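Local coordinates for Rho guanine nucleotide exchange factor 11 (Homo sapiens, PDB 5JHH), which probably activates Rho-family GTPases by promoting exchange of bound GDP for GTP, using a helical DH domain linked to a PH domain, at residues Ile126-Ile131 with Gln158-Ile163; Lys132-Gln135 with Arg140-Leu143; Arg51-Lys54 with Pro59-Glu62. One frame throughout, in Å; residues are numbered along the deposited sequence.

How the contacts relate
All three contacts lie at one end of the helical DH domain, on the same side of the chain's centre, yet they differ in depth. Contact 1 is buried and largely apolar, with an arginine face on a leucine. Contact 2, whose centre lies about 11 Å from that of contact 1, uses the next part of the same helix, 124-137, and is partly buried, mixing a CH-pi contact with amide and water links. Contact 3 is a surface contact between helices 18-54 and 60-66, where a lysine methylene lies over an arginine's guanidinium. A salt bridge from Lys134 to Glu62 joins contacts 2 and 3, while Leu130 packs on Glu62 between contacts 1 and 3.

Contact 1 (Ile126-Ile131 with Gln158-Ile163); sequences IALELI and QLRDLI
The backbones come closest at Leu128 and Arg160, whose CA atoms are 6.8 Å apart, where helix 124-137 meets the short helix 159-162 within the all-helical DH domain. Leu128 carries the contact, supplying nearly half the surface buried here. Its CD2 packs on Leu159 CD1 at 3.9 Å and its CD1 on Ile163 CG2 at 4.1 Å, while both methyls also meet Arg160 CB. With CG in the crowded position between backbone N and carbonyl carbon (chi1 54°) and a bend at chi3, Arg160 lays one guanidinium face against Leu128, its NH1 3.9 Å from Leu128 CD1. Leu159 O accepts from both Leu162 N and Ile163 N, while Gln158 N donates to Asp161 OD2 (2.8 Å), arriving on the anti side, 31° out of the carboxylate plane. Leu66 of helix 60-66 touches Ile131 and Ile163, and Leu44 and Phe48 of helix 18-54 touch Leu159. Arg160 also packs on an apolar side chain of another protein's chain, and its NE forms a weak, long ion pair with an acidic side chain there. The join probably rests mainly on apolar packing; Glu129 OE2, 6.0 Å from Arg160 NH2, could add a weak, distant attraction.

Contact 2 (Lys132-Gln135 with Arg140-Leu143); sequences KTKQ and RFQL
A single water ties Gln135 to Gln142, donating to Gln135 OE1 at 2.9 Å and to Gln142 O at 3.1 Å. The two residues flank a tight helix-to-helix turn of the all-helical DH domain: helix 124-137 ends and helix 139-150 begins almost at once, and the CA atoms of Gln135 and Gln142 are only 4.4 Å apart. A second link is weak: Gln142 NE2 donates to Gln135 O over 3.4 Å, at an N-H...O angle of 155°. The extended Gln142 chain lies beside that same carbonyl, and its CB is 3.3 Å from Gln135 O. On the buried side the contact is aliphatic against aromatic. Phe141, with CG anti to the backbone N (chi1 -171°), places its ring against Lys134, whose chain crosses it at about a right angle. Bends at chi3 and chi4 lead the rest of the lysine away, and NZ forms a salt bridge with Glu62 OE1, so the ring receives the aliphatic part while the charge is met by another helix. Gln135 adds CG, which approaches Phe141 CD2 obliquely at 3.8 Å. Leu57 and Met58, of the loop between helices 18-54 and 60-66, also touch Phe141. The contact with the lysine is CH-pi: Lys134 CD stands 3.8 Å from the centroid of the Phe141 ring, 7° off its normal.

Contact 3 (Arg51-Lys54 with Pro59-Glu62); sequences RMKK and PREE
Arg60 reaches back across a short loop to Lys53, and these two residues account for the surface buried between 51-54 and 59-62. The contact spans the connection between helices 18-54 and 60-66 of the DH domain. Pro59 opens the second segment at the N-cap position of helix 60-66; Pro59 O takes a weak bond from Glu62 N at 2.9 Å, part of the first turn. Arg60 follows as the first helical residue. Arg60 CA and Lys53 CA, 7.4 Å apart, are the closest CA pair, so the gap is spanned by side chain. The arginine chain does this with bends at chi2 (88°) and chi3 (130°), which carry the guanidinium to the last turn of helix 18-54. There Lys53 CG sits over one face of the Arg60 guanidinium, 3.8 Å above the plane and displaced toward the rim, and is 3.9 Å from Arg60 NH2. Lys53 holds CG anti to its own backbone N (chi1 -167°), which puts that methylene over the guanidinium face. Arg60 NH2 also comes within 3.3 Å of Lys53 O, but the angle is poor and the pair does not count as a hydrogen bond. Two conformers of Arg60 were modelled, and the approach described belongs to one of them, so the contact is doubtful. Glu61 continues the helix without touching 51-54. Glu62 OE1 is engaged by Lys134 of helix 124-137, while Leu63 packs on both Met52 and Lys53. Lys53 NZ makes a weak hydrogen bond with Tyr49 OH. With Lys53 NZ 5.7 Å from Arg60 NE, the like charges would probably disfavour a closer approach. In this conformer the two helices would share a modest methylene-on-guanidinium contact, perhaps aided by a weak attraction of the cation to Lys53 O.

Contact 1 (Ile126-Ile131 with Gln158-Ile163)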
loop_
_atom_site.group_PDB
_atom_site.type_symbol
_atom_site.label_atom_id
_atom_site.label_comp_id
_atom_site.label_asym_id
_atom_site.label_seq_id
_atom_site.Cartn_x
_atom_site.Cartn_y
_atom_site.Cartn_z
ATOM N N ILE A 126 1.066 -14.344 3.071
ATOM C CA ILE A 126 1.531 -15.710 3.001
ATOM C C ILE A 126 0.372 -16.696 3.093
ATOM O O ILE A 126 0.247 -17.599 2.278
ATOM C CB ILE A 126 2.562 -15.956 4.092
ATOM C CG1 ILE A 126 3.767 -15.054 3.840
ATOM C CG2 ILE A 126 3.038 -17.390 4.057
ATOM C CD1 ILE A 126 4.494 -14.619 5.085
ATOM N N ALA A 127 -0.547 -16.466 4.010
ATOM C CA ALA A 127 -1.704 -17.346 4.110
ATOM C C ALA A 127 -2.547 -17.329 2.838
ATOM O O ALA A 127 -3.109 -18.366 2.429
ATOM C CB ALA A 127 -2.572 -16.959 5.282
ATOM N N LEU A 128 -2.667 -16.163 2.226
ATOM C CA LEU A 128 -3.447 -16.075 1.007
ATOM C C LEU A 128 -2.799 -16.765 -0.175
ATOM O O LEU A 128 -3.501 -17.257 -1.002
ATOM C CB LEU A 128 -3.671 -14.625 0.634
ATOM C CG LEU A 128 -4.668 -13.913 1.517
ATOM C CD1 LEU A 128 -4.739 -12.428 1.148
ATOM C CD2 LEU A 128 -6.049 -14.563 1.420
ATOM N N GLU A 129 -1.482 -16.712 -0.295
ATOM C CA GLU A 129 -0.766 -17.513 -1.275
ATOM C C GLU A 129 -0.977 -19.020 -1.046
ATOM O O GLU A 129 -1.206 -19.773 -1.977
ATOM C CB GLU A 129 0.732 -17.202 -1.239
ATOM C CG GLU A 129 1.206 -16.334 -2.407
ATOM C CD GLU A 129 1.006 -17.000 -3.788
ATOM O OE1 GLU A 129 1.106 -18.250 -3.911
ATOM O OE2 GLU A 129 0.773 -16.265 -4.770
ATOM N N LEU A 130 -0.928 -19.454 0.198
ATOM C CA LEU A 130 -1.305 -20.834 0.508
ATOM C C LEU A 130 -2.738 -21.172 0.041
ATOM O O LEU A 130 -2.959 -22.231 -0.541
ATOM C CB LEU A 130 -1.153 -21.111 2.000
ATOM C CG LEU A 130 -1.346 -22.506 2.647
ATOM C CD1 LEU A 130 -2.669 -22.683 3.414
ATOM C CD2 LEU A 130 -1.132 -23.688 1.680
ATOM N N ILE A 131 -3.707 -20.313 0.341
ATOM C CA ILE A 131 -5.088 -20.560 -0.060
ATOM C C ILE A 131 -5.154 -20.663 -1.586
ATOM O O ILE A 131 -5.888 -21.460 -2.123
ATOM C CB ILE A 131 -6.054 -19.423 0.376
ATOM C CG1 ILE A 131 -6.917 -19.840 1.543
ATOM C CG2 ILE A 131 -7.099 -19.122 -0.700
ATOM C CD1 ILE A 131 -6.165 -20.419 2.698
ATOM N N GLN A 158 -14.104 -11.633 -3.564
ATOM C CA GLN A 158 -13.485 -12.860 -3.114
ATOM C C GLN A 158 -12.902 -12.687 -1.745
ATOM O O GLN A 158 -12.781 -11.587 -1.246
ATOM C CB GLN A 158 -12.394 -13.287 -4.080
ATOM C CG GLN A 158 -12.928 -13.571 -5.468
ATOM C CD GLN A 158 -11.797 -13.747 -6.427
ATOM O OE1 GLN A 158 -11.584 -12.913 -7.296
ATOM N NE2 GLN A 158 -11.005 -14.782 -6.214
ATOM N N LEU A 159 -12.577 -13.801 -1.128
ATOM C CA LEU A 159 -12.038 -13.807 0.210
ATOM C C LEU A 159 -10.803 -12.926 0.309
ATOM O O LEU A 159 -10.712 -12.103 1.203
ATOM C CB LEU A 159 -11.730 -15.236 0.624
ATOM C CG LEU A 159 -11.265 -15.605 2.041
ATOM C CD1 LEU A 159 -9.766 -15.720 2.060
ATOM C CD2 LEU A 159 -11.731 -14.715 3.164
ATOM N N ARG A 160 -9.902 -13.023 -0.658
ATOM C CA ARG A 160 -8.720 -12.171 -0.654
ATOM C C ARG A 160 -9.058 -10.686 -0.766
ATOM O O ARG A 160 -8.299 -9.864 -0.292
ATOM C CB ARG A 160 -7.670 -12.603 -1.704
ATOM C CG ARG A 160 -8.112 -12.761 -3.182
ATOM C CD ARG A 160 -6.890 -12.639 -4.132
ATOM N NE ARG A 160 -5.847 -11.752 -3.543
ATOM C CZ ARG A 160 -4.653 -12.140 -3.077
ATOM N NH1 ARG A 160 -3.864 -11.257 -2.478
ATOM N NH2 ARG A 160 -4.243 -13.405 -3.205
ATOM N N ASP A 161 -10.232 -10.355 -1.298
ATOM C CA ASP A 161 -10.630 -8.981 -1.448
ATOM C C ASP A 161 -11.285 -8.494 -0.178
ATOM O O ASP A 161 -11.429 -7.294 -0.021
ATOM C CB ASP A 161 -11.625 -8.749 -2.644
ATOM C CG ASP A 161 -11.171 -9.393 -3.970
ATOM O OD1 ASP A 161 -9.950 -9.287 -4.358
ATOM O OD2 ASP A 161 -12.070 -10.005 -4.656
ATOM N N LEU A 162 -11.759 -9.384 0.694
ATOM C CA LEU A 162 -12.500 -8.973 1.905
ATOM C C LEU A 162 -11.617 -8.979 3.158
ATOM O O LEU A 162 -11.779 -8.183 4.090
ATOM C CB LEU A 162 -13.649 -9.956 2.129
ATOM C CG LEU A 162 -14.724 -9.989 1.041
ATOM C CD1 LEU A 162 -15.570 -11.243 1.057
ATOM C CD2 LEU A 162 -15.637 -8.763 1.162
ATOM N N ILE A 163 -10.667 -9.904 3.193
ATOM C CA ILE A 163 -9.892 -10.150 4.410
ATOM C C ILE A 163 -8.875 -9.022 4.701
ATOM O O ILE A 163 -8.398 -8.853 5.819
ATOM C CB ILE A 163 -9.200 -11.500 4.310
ATOM C CG1 ILE A 163 -8.874 -12.048 5.679
ATOM C CG2 ILE A 163 -7.961 -11.403 3.488
ATOM C CD1 ILE A 163 -8.196 -13.394 5.649
#

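Contact 2 (Lys132-Gln135 with Arg140-Leu143)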
loop_
_atom_site.group_PDB
_atom_site.type_symbol
_atom_site.label_atom_id
_atom_site.label_comp_id
_atom_site.label_asym_id
_atom_site.label_seq_id
_atom_site.Cartn_x
_atom_site.Cartn_y
_atom_site.Cartn_z
ATOM N N LYS A 132 -4.408 -19.827 -2.278
ATOM C CA LYS A 132 -4.447 -19.853 -3.704
ATOM C C LYS A 132 -3.916 -21.194 -4.197
ATOM O O LYS A 132 -4.442 -21.779 -5.128
ATOM C CB LYS A 132 -3.618 -18.719 -4.253
ATOM C CG LYS A 132 -3.939 -18.382 -5.685
ATOM C CD LYS A 132 -3.828 -16.885 -5.934
ATOM C CE LYS A 132 -2.387 -16.432 -6.047
ATOM N NZ LYS A 132 -2.302 -15.227 -6.921
ATOM N N THR A 133 -2.884 -21.692 -3.547
ATOM C CA THR A 133 -2.296 -22.952 -3.969
ATOM C C THR A 133 -3.302 -24.050 -3.736
ATOM O O THR A 133 -3.576 -24.886 -4.615
ATOM C CB THR A 133 -1.020 -23.224 -3.189
ATOM O OG1 THR A 133 -0.065 -22.249 -3.571
ATOM C CG2 THR A 133 -0.480 -24.582 -3.486
ATOM N N LYS A 134 -3.876 -24.017 -2.543
ATOM C CA LYS A 134 -4.867 -24.993 -2.155
ATOM C C LYS A 134 -6.018 -25.089 -3.152
ATOM O O LYS A 134 -6.530 -26.154 -3.394
ATOM C CB LYS A 134 -5.406 -24.646 -0.793
ATOM C CG LYS A 134 -5.817 -25.849 -0.032
ATOM C CD LYS A 134 -6.210 -25.505 1.403
ATOM C CE LYS A 134 -4.990 -25.476 2.299
ATOM N NZ LYS A 134 -4.647 -26.820 2.837
ATOM N N GLN A 135 -6.475 -23.959 -3.659
ATOM C CA GLN A 135 -7.588 -23.921 -4.599
ATOM C C GLN A 135 -7.187 -24.558 -5.919
ATOM O O GLN A 135 -7.994 -25.166 -6.583
ATOM C CB GLN A 135 -8.020 -22.458 -4.869
ATOM C CG GLN A 135 -9.051 -21.898 -3.899
ATOM C CD GLN A 135 -9.313 -20.407 -4.096
ATOM O OE1 GLN A 135 -10.316 -20.019 -4.661
ATOM N NE2 GLN A 135 -8.416 -19.574 -3.609
ATOM N N ARG A 140 -11.986 -30.237 -3.619
ATOM C CA ARG A 140 -13.012 -29.912 -2.616
ATOM C C ARG A 140 -12.853 -28.446 -2.119
ATOM O O ARG A 140 -13.817 -27.790 -1.768
ATOM C CB ARG A 140 -12.966 -30.848 -1.420
ATOM C CG ARG A 140 -13.867 -30.425 -0.281
ATOM C CD ARG A 140 -13.685 -31.374 0.900
ATOM N NE ARG A 140 -14.718 -31.164 1.927
ATOM C CZ ARG A 140 -14.497 -30.894 3.218
ATOM N NH1 ARG A 140 -13.267 -30.806 3.721
ATOM N NH2 ARG A 140 -15.534 -30.713 4.023
ATOM N N PHE A 141 -11.630 -27.961 -2.069
ATOM C CA PHE A 141 -11.401 -26.686 -1.503
ATOM C C PHE A 141 -11.810 -25.616 -2.519
ATOM O O PHE A 141 -12.474 -24.621 -2.176
ATOM C CB PHE A 141 -9.947 -26.525 -1.118
ATOM C CG PHE A 141 -9.715 -25.299 -0.335
ATOM C CD1 PHE A 141 -10.269 -25.189 0.921
ATOM C CD2 PHE A 141 -9.068 -24.205 -0.884
ATOM C CE1 PHE A 141 -10.133 -24.026 1.648
ATOM C CE2 PHE A 141 -8.938 -23.041 -0.162
ATOM C CZ PHE A 141 -9.455 -22.954 1.114
ATOM N N GLN A 142 -11.460 -25.853 -3.779
ATOM C CA GLN A 142 -11.825 -24.917 -4.861
ATOM C C GLN A 142 -13.321 -24.765 -4.983
ATOM O O GLN A 142 -13.836 -23.660 -5.104
ATOM C CB GLN A 142 -11.254 -25.396 -6.175
ATOM C CG GLN A 142 -11.752 -24.643 -7.399
ATOM C CD GLN A 142 -11.547 -25.459 -8.650
ATOM O OE1 GLN A 142 -12.511 -25.917 -9.256
ATOM N NE2 GLN A 142 -10.283 -25.709 -9.008
ATOM N N LEU A 143 -14.016 -25.882 -4.885
ATOM C CA LEU A 143 -15.477 -25.909 -4.814
ATOM C C LEU A 143 -16.063 -25.135 -3.651
ATOM O O LEU A 143 -17.040 -24.411 -3.792
ATOM C CB LEU A 143 -15.978 -27.360 -4.708
ATOM C CG LEU A 143 -16.798 -27.824 -5.903
ATOM C CD1 LEU A 143 -16.674 -29.341 -6.091
ATOM C CD2 LEU A 143 -18.251 -27.382 -5.703
HETATM O O HOH W 1 -11.807 -21.747 -6.475
#

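Contact 3 (Arg51-Lys54 with Pro59-Glu62)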
loop_
_atom_site.group_PDB
_atom_site.type_symbol
_atom_site.label_atom_id
_atom_site.label_comp_id
_atom_site.label_asym_id
_atom_site.label_seq_id
_atom_site.Cartn_x
_atom_site.Cartn_y
_atom_site.Cartn_z
ATOM N N ARG A 51 -17.397 -21.776 8.687
ATOM C CA ARG A 51 -17.635 -22.922 7.823
ATOM C C ARG A 51 -16.353 -23.697 7.546
ATOM O O ARG A 51 -16.363 -24.933 7.499
ATOM C CB ARG A 51 -18.301 -22.515 6.533
ATOM C CG ARG A 51 -19.712 -21.937 6.688
ATOM C CD ARG A 51 -20.359 -21.714 5.323
ATOM N NE ARG A 51 -20.383 -22.989 4.588
ATOM C CZ ARG A 51 -20.260 -23.147 3.265
ATOM N NH1 ARG A 51 -20.090 -22.101 2.442
ATOM N NH2 ARG A 51 -20.284 -24.385 2.766
ATOM N N MET A 52 -15.231 -23.011 7.397
ATOM C CA MET A 52 -13.997 -23.740 7.157
ATOM C C MET A 52 -13.694 -24.598 8.366
ATOM O O MET A 52 -13.134 -25.673 8.258
ATOM C CB MET A 52 -12.831 -22.780 6.937
ATOM C CG MET A 52 -12.959 -21.984 5.652
ATOM S SD MET A 52 -11.593 -20.854 5.431
ATOM C CE MET A 52 -12.011 -20.130 3.859
ATOM N N LYS A 53 -13.966 -24.031 9.528
ATOM C CA LYS A 53 -13.671 -24.675 10.776
ATOM C C LYS A 53 -14.601 -25.847 10.972
ATOM O O LYS A 53 -14.147 -26.938 11.210
ATOM C CB LYS A 53 -13.876 -23.689 11.907
ATOM C CG LYS A 53 -13.312 -24.147 13.240
ATOM C CD LYS A 53 -14.277 -23.853 14.367
ATOM C CE LYS A 53 -13.558 -23.313 15.580
ATOM N NZ LYS A 53 -13.273 -21.867 15.353
ATOM N N LYS A 54 -15.903 -25.589 10.900
ATOM C CA LYS A 54 -16.916 -26.599 11.134
ATOM C C LYS A 54 -16.784 -27.770 10.137
ATOM O O LYS A 54 -16.877 -28.913 10.558
ATOM C CB LYS A 54 -18.330 -25.986 11.082
ATOM C CG LYS A 54 -19.466 -26.982 10.841
ATOM C CD LYS A 54 -19.944 -27.649 12.137
ATOM C CE LYS A 54 -21.164 -26.954 12.740
ATOM N NZ LYS A 54 -22.317 -26.943 11.793
ATOM N N PRO A 59 -6.463 -28.051 7.770
ATOM C CA PRO A 59 -5.966 -28.329 9.111
ATOM C C PRO A 59 -6.131 -27.117 10.026
ATOM O O PRO A 59 -5.967 -25.987 9.562
ATOM C CB PRO A 59 -4.472 -28.617 8.884
ATOM C CG PRO A 59 -4.364 -29.009 7.441
ATOM C CD PRO A 59 -5.444 -28.265 6.731
ATOM N N ARG A 60 -6.417 -27.343 11.302
ATOM C CA ARG A 60 -6.624 -26.240 12.218
ATOM C C ARG A 60 -5.381 -25.340 12.317
ATOM O O ARG A 60 -5.498 -24.126 12.408
ATOM C CB ARG A 60 -7.048 -26.757 13.585
ATOM C CG ARG A 60 -8.260 -26.019 14.148
ATOM C CD ARG A 60 -9.602 -26.618 13.713
ATOM N NE ARG A 60 -10.476 -26.841 14.868
ATOM C CZ ARG A 60 -11.665 -27.416 14.791
ATOM N NH1 ARG A 60 -12.391 -27.598 15.884
ATOM N NH2 ARG A 60 -12.130 -27.802 13.610
ATOM N N GLU A 61 -4.196 -25.920 12.223
ATOM C CA GLU A 61 -2.973 -25.140 12.251
ATOM C C GLU A 61 -2.933 -24.143 11.099
ATOM O O GLU A 61 -2.487 -23.008 11.295
ATOM C CB GLU A 61 -1.749 -26.049 12.189
ATOM C CG GLU A 61 -1.601 -26.952 13.427
ATOM C CD GLU A 61 -2.412 -28.255 13.380
ATOM O OE1 GLU A 61 -3.166 -28.538 12.400
ATOM O OE2 GLU A 61 -2.308 -29.025 14.350
ATOM N N GLU A 62 -3.433 -24.541 9.916
ATOM C CA GLU A 62 -3.479 -23.611 8.793
ATOM C C GLU A 62 -4.551 -22.574 8.979
ATOM O O GLU A 62 -4.335 -21.419 8.690
ATOM C CB GLU A 62 -3.693 -24.308 7.451
ATOM C CG GLU A 62 -2.445 -24.959 6.888
ATOM C CD GLU A 62 -2.733 -25.876 5.683
ATOM O OE1 GLU A 62 -3.725 -25.629 4.919
ATOM O OE2 GLU A 62 -1.948 -26.849 5.510
#